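Glutaredoxin (Populus tremula x Populus tremuloides, PDB 2E7P) binds a glutathione-ligated [2Fe-2S] cluster between its subunits and probably acts as a glutathione-dependent disulfide oxidoreductase that reduces small-molecule and protein disulfides. Local coordinates at residues C[33-36]-C[37-40]; C[63-66]-C[67-71]. One frame throughout, in Å; residues are numbered along the deposited sequence.

Interaction 1: residues C[33-36]-C[37-40]; sequences CNRV and KQLL. With GSH (glutathione), chain G.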
loop_
_atom_site.group_PDB
_atom_site.type_symbol
_atom_site.label_atom_id
_atom_site.label_comp_id
_atom_site.label_asym_id
_atom_site.label_seq_id
_atom_site.Cartn_x
_atom_site.Cartn_y
_atom_site.Cartn_z
ATOM N N CYS C 33 -2.207 -1.719 4.967
ATOM C CA CYS C 33 -2.517 -0.893 6.154
ATOM C C CYS C 33 -3.992 -0.464 6.212
ATOM O O CYS C 33 -4.639 -0.592 7.254
ATOM C CB CYS C 33 -1.556 0.314 6.226
ATOM S SG CYS C 33 0.115 -0.248 6.485
ATOM N N ASN C 34 -4.535 0.027 5.099
ATOM C CA ASN C 34 -5.993 0.336 5.026
ATOM C C ASN C 34 -6.957 -0.816 5.302
ATOM O O ASN C 34 -8.011 -0.610 5.865
ATOM C CB ASN C 34 -6.328 0.974 3.679
ATOM C CG ASN C 34 -5.575 2.302 3.483
ATOM O OD1 ASN C 34 -5.198 2.939 4.462
ATOM N ND2 ASN C 34 -5.320 2.685 2.239
ATOM N N ARG C 35 -6.594 -2.028 4.873
ATOM C CA ARG C 35 -7.384 -3.241 5.158
ATOM C C ARG C 35 -7.431 -3.528 6.687
ATOM O O ARG C 35 -8.483 -3.836 7.258
ATOM C CB ARG C 35 -6.796 -4.435 4.372
ATOM C CG ARG C 35 -7.542 -5.819 4.546
ATOM C CD ARG C 35 -9.010 -5.786 4.107
ATOM N NE ARG C 35 -9.627 -7.099 4.293
ATOM C CZ ARG C 35 -10.862 -7.310 4.754
ATOM N NH1 ARG C 35 -11.645 -6.284 5.078
ATOM N NH2 ARG C 35 -11.310 -8.567 4.906
ATOM N N VAL C 36 -6.297 -3.402 7.357
ATOM C CA VAL C 36 -6.310 -3.500 8.816
ATOM C C VAL C 36 -7.214 -2.456 9.472
ATOM O O VAL C 36 -8.003 -2.769 10.359
ATOM C CB VAL C 36 -4.881 -3.424 9.376
ATOM C CG1 VAL C 36 -4.885 -3.119 10.892
ATOM C CG2 VAL C 36 -4.180 -4.747 9.078
ATOM N N LYS C 37 -7.123 -1.220 9.015
ATOM C CA LYS C 37 -7.970 -0.143 9.514
ATOM C C LYS C 37 -9.448 -0.464 9.295
ATOM O O LYS C 37 -10.275 -0.202 10.174
ATOM C CB LYS C 37 -7.583 1.169 8.793
ATOM C CG LYS C 37 -6.248 1.748 9.286
ATOM C CD LYS C 37 -5.729 2.729 8.284
ATOM C CE LYS C 37 -4.259 3.111 8.575
ATOM N NZ LYS C 37 -3.868 4.261 7.737
ATOM N N GLN C 38 -9.766 -0.966 8.101
ATOM C CA GLN C 38 -11.124 -1.409 7.758
ATOM C C GLN C 38 -11.638 -2.469 8.748
ATOM O O GLN C 38 -12.730 -2.359 9.272
ATOM C CB GLN C 38 -11.156 -1.987 6.333
ATOM C CG GLN C 38 -12.601 -2.357 5.860
ATOM C CD GLN C 38 -12.626 -2.847 4.433
ATOM O OE1 GLN C 38 -11.726 -3.562 4.002
ATOM N NE2 GLN C 38 -13.678 -2.483 3.692
ATOM N N LEU C 39 -10.830 -3.494 8.987
ATOM C CA LEU C 39 -11.177 -4.562 9.933
ATOM C C LEU C 39 -11.323 -4.068 11.356
ATOM O O LEU C 39 -12.226 -4.485 12.053
ATOM C CB LEU C 39 -10.124 -5.691 9.859
ATOM C CG LEU C 39 -10.276 -6.445 8.531
ATOM C CD1 LEU C 39 -9.063 -7.341 8.209
ATOM C CD2 LEU C 39 -11.667 -7.220 8.531
ATOM N N LEU C 40 -10.459 -3.165 11.799
ATOM C CA LEU C 40 -10.659 -2.549 13.139
ATOM C C LEU C 40 -11.930 -1.702 13.232
ATOM O O LEU C 40 -12.713 -1.834 14.171
ATOM C CB LEU C 40 -9.420 -1.760 13.604
ATOM C CG LEU C 40 -8.189 -2.654 13.793
ATOM C CD1 LEU C 40 -6.919 -1.775 13.912
ATOM C CD2 LEU C 40 -8.361 -3.567 15.033
HETATM N N1 GSH G . -3.445 11.404 -1.925
HETATM C CA1 GSH G . -4.837 10.977 -1.780
HETATM C C1 GSH G . -5.542 12.055 -1.015
HETATM O O11 GSH G . -6.783 12.052 -0.851
HETATM O O12 GSH G . -4.829 12.942 -0.514
HETATM C CB1 GSH G . -4.807 9.668 -0.974
HETATM C CG1 GSH G . -6.173 8.994 -0.672
HETATM C CD1 GSH G . -6.035 7.484 -0.384
HETATM O OE1 GSH G . -4.937 6.945 -0.398
HETATM N N2 GSH G . -7.148 6.799 -0.099
HETATM C CA2 GSH G . -7.175 5.361 0.105
HETATM C C2 GSH G . -7.922 4.793 -1.066
HETATM O O2 GSH G . -8.811 5.454 -1.564
HETATM C CB2 GSH G . -8.048 5.064 1.304
HETATM S SG2 GSH G . -7.219 5.528 2.835
HETATM N N3 GSH G . -7.644 3.566 -1.532
HETATM C CA3 GSH G . -8.335 2.918 -2.647
HETATM C C3 GSH G . -9.740 2.500 -2.243
HETATM O O31 GSH G . -10.149 2.623 -1.060
HETATM O O32 GSH G . -10.506 2.016 -3.100
HETATM O O HOH W 1 -5.853 5.363 5.784
HETATM O O HOH W 2 -2.702 3.378 5.290
#
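Arg35, Gln38 and Leu39 meet in a contact between successive turns of helix 31-42, the helix that follows the cluster-ligating Cys30 in this thioredoxin fold. Four i to i+4 backbone bonds, from Lys37 N to Cys33 O through Leu40 N to Val36 O, run through the segment. On one flank Arg35 bends at chi2 (60°), which carries its guanidinium forward alongside the next turn. Arg35 NH1 gives a hydrogen bond to Gln38 OE1 at 2.9 Å, arriving from above the amide carbonyl plane; the two flat groups stand nearly perpendicular, 84° apart. Leu39 CD1 sits 3.9 Å over the centre of one face of the Arg35 guanidinium. A leucine in place of Arg35 would probably leave Gln38 OE1 without this donor and Leu39 without the flat group over its methyls. On another flank two waters bridge Asn34 OD1 and Lys37 NZ, both accepting from the ammonium; the first gives a proton to OD1. Lys37 NZ also forms a salt bridge with Glu51. Asn34 ND2 lies 3.5 Å from SG2 of a glutathione that is hydrogen-bonded to the second subunit. Val36 CG1 and Leu40 CD1 touch at 3.9 Å, side by side, and both residues pack on Val24 of strand 22-26, while Leu39 leans on Val91 and His94 of helix 87-95.

Interaction 2: residues C[63-66]-C[67-71]; sequences SALA and HWTGR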
loop_
_atom_site.group_PDB
_atom_site.type_symbol
_atom_site.label_atom_id
_atom_site.label_comp_id
_atom_site.label_asym_id
_atom_site.label_seq_id
_atom_site.Cartn_x
_atom_site.Cartn_y
_atom_site.Cartn_z
ATOM N N SER C 63 13.077 0.088 11.557
ATOM C CA SER C 63 14.128 -0.901 11.794
ATOM C C SER C 63 14.190 -1.334 13.265
ATOM O O SER C 63 14.392 -2.514 13.553
ATOM C CB SER C 63 15.496 -0.477 11.204
ATOM O OG SER C 63 15.996 0.643 11.873
ATOM N N ALA C 64 13.929 -0.408 14.196
ATOM C CA ALA C 64 13.711 -0.783 15.607
ATOM C C ALA C 64 12.585 -1.806 15.720
ATOM O O ALA C 64 12.661 -2.739 16.528
ATOM C CB ALA C 64 13.368 0.457 16.468
ATOM N N LEU C 65 11.508 -1.620 14.961
ATOM C CA LEU C 65 10.416 -2.574 15.037
ATOM C C LEU C 65 10.844 -3.915 14.433
ATOM O O LEU C 65 10.469 -4.969 14.950
ATOM C CB LEU C 65 9.138 -2.049 14.348
ATOM C CG LEU C 65 8.312 -1.024 15.144
ATOM C CD1 LEU C 65 7.370 -0.283 14.167
ATOM C CD2 LEU C 65 7.509 -1.734 16.235
ATOM N N ALA C 66 11.632 -3.860 13.366
ATOM C CA ALA C 66 12.192 -5.060 12.759
ATOM C C ALA C 66 13.037 -5.846 13.762
ATOM O O ALA C 66 12.782 -7.033 14.013
ATOM C CB ALA C 66 12.969 -4.722 11.522
ATOM N N HIS C 67 14.002 -5.166 14.380
ATOM C CA HIS C 67 14.870 -5.825 15.369
ATOM C C HIS C 67 14.060 -6.396 16.534
ATOM O O HIS C 67 14.319 -7.495 17.036
ATOM C CB HIS C 67 15.887 -4.830 15.916
ATOM C CG HIS C 67 17.066 -4.612 15.024
ATOM N ND1 HIS C 67 17.960 -5.614 14.715
ATOM C CD2 HIS C 67 17.513 -3.497 14.392
ATOM C CE1 HIS C 67 18.907 -5.130 13.927
ATOM N NE2 HIS C 67 18.671 -3.844 13.731
ATOM N N TRP C 68 13.054 -5.660 16.968
ATOM C CA TRP C 68 12.375 -6.056 18.188
ATOM C C TRP C 68 11.348 -7.167 17.958
ATOM O O TRP C 68 11.305 -8.168 18.712
ATOM C CB TRP C 68 11.807 -4.802 18.878
ATOM C CG TRP C 68 10.806 -5.017 19.976
ATOM C CD1 TRP C 68 10.866 -5.943 20.973
ATOM C CD2 TRP C 68 9.643 -4.227 20.231
ATOM N NE1 TRP C 68 9.770 -5.824 21.796
ATOM C CE2 TRP C 68 9.014 -4.763 21.372
ATOM C CE3 TRP C 68 9.062 -3.110 19.591
ATOM C CZ2 TRP C 68 7.815 -4.228 21.908
ATOM C CZ3 TRP C 68 7.849 -2.598 20.085
ATOM C CH2 TRP C 68 7.239 -3.159 21.231
ATOM N N THR C 69 10.529 -7.005 16.909
ATOM C CA THR C 69 9.346 -7.836 16.728
ATOM C C THR C 69 9.553 -8.919 15.677
ATOM O O THR C 69 8.742 -9.870 15.551
ATOM C CB THR C 69 8.132 -6.948 16.314
ATOM O OG1 THR C 69 8.309 -6.431 14.988
ATOM C CG2 THR C 69 7.967 -5.765 17.282
ATOM N N GLY C 70 10.614 -8.761 14.899
ATOM C CA GLY C 70 10.839 -9.621 13.757
ATOM C C GLY C 70 9.921 -9.323 12.574
ATOM O O GLY C 70 9.872 -10.097 11.623
ATOM N N ARG C 71 9.177 -8.231 12.661
ATOM C CA ARG C 71 8.319 -7.732 11.558
ATOM C C ARG C 71 8.780 -6.347 11.124
ATOM O O ARG C 71 8.581 -5.365 11.861
ATOM C CB ARG C 71 6.841 -7.701 11.980
ATOM C CG ARG C 71 5.877 -7.183 10.889
ATOM C CD ARG C 71 4.438 -7.257 11.347
ATOM N NE ARG C 71 4.084 -8.632 11.586
ATOM C CZ ARG C 71 3.729 -9.494 10.633
ATOM N NH1 ARG C 71 3.590 -9.076 9.373
ATOM N NH2 ARG C 71 3.496 -10.763 10.952
#
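Backbone bonds from His67 N to Ser63 O, Trp68 N to Ala64 O, Thr69 N to Leu65 O and Gly70 N to Ala66 O carry helix 58-69 to its C-terminal end, where Gly70 leaves helical geometry with a positive phi of 74°. Leu65 O is gripped twice by one residue: Thr69 N reaches it at 2.8 Å, and Thr69 OG1 donates to it at 2.6 Å from the opposite face of the carbonyl plane. The hydroxyl gets there because chi1 of Thr69 (69°) tucks OG1 between the backbone N and the carbonyl carbon, facing back down the helix. Thr69 OG1 in turn accepts from Arg71 N at 3.1 Å, closing an ST turn. One hydroxyl thus ties the last helical turn to the start of the exit loop, which probably helps set the course of the chain into Arg71, whose side chain reaches glutathione in the ligand pocket. Thr69 CG2 lies over one face of the Trp68 indole, 3.5 Å above the plane and offset toward the rim. Leu65 CD2 approaches the same ring obliquely, 3.9 Å from Trp68 CE3. Beyond the segments, Trp68 makes a cation-pi contact with Lys14 of helix 3-18, and its ring meets that of Phe78 with the planes about 25° apart. His67 folds its CD2 to 3.4 Å from Ser63 O, while its ND1 is hydrogen-bonded to the backbone O of His67 of the fourth subunit.

Interaction 1 closes before interaction 2 opens along the chain, with strand 48-51 between their helices. Their centres are 21 Å apart and their nearest atoms about 9 Å, so they do not touch, although both belong to the one glutaredoxin domain of thioredoxin fold. The first sits on helix 31-42, inside the beta-alpha-beta unit with strands 22-26 and 48-51; the second ends helix 58-69, whose side chains reach strands 76-79 and 82-85 of the same mixed sheet. They bear on glutathione at different places: Asn34 lies by the sulfur of a molecule held by the second subunit, whereas Arg71 contributes to a glutathione pocket. Both also touch other subunits, so each helix serves fold and assembly together.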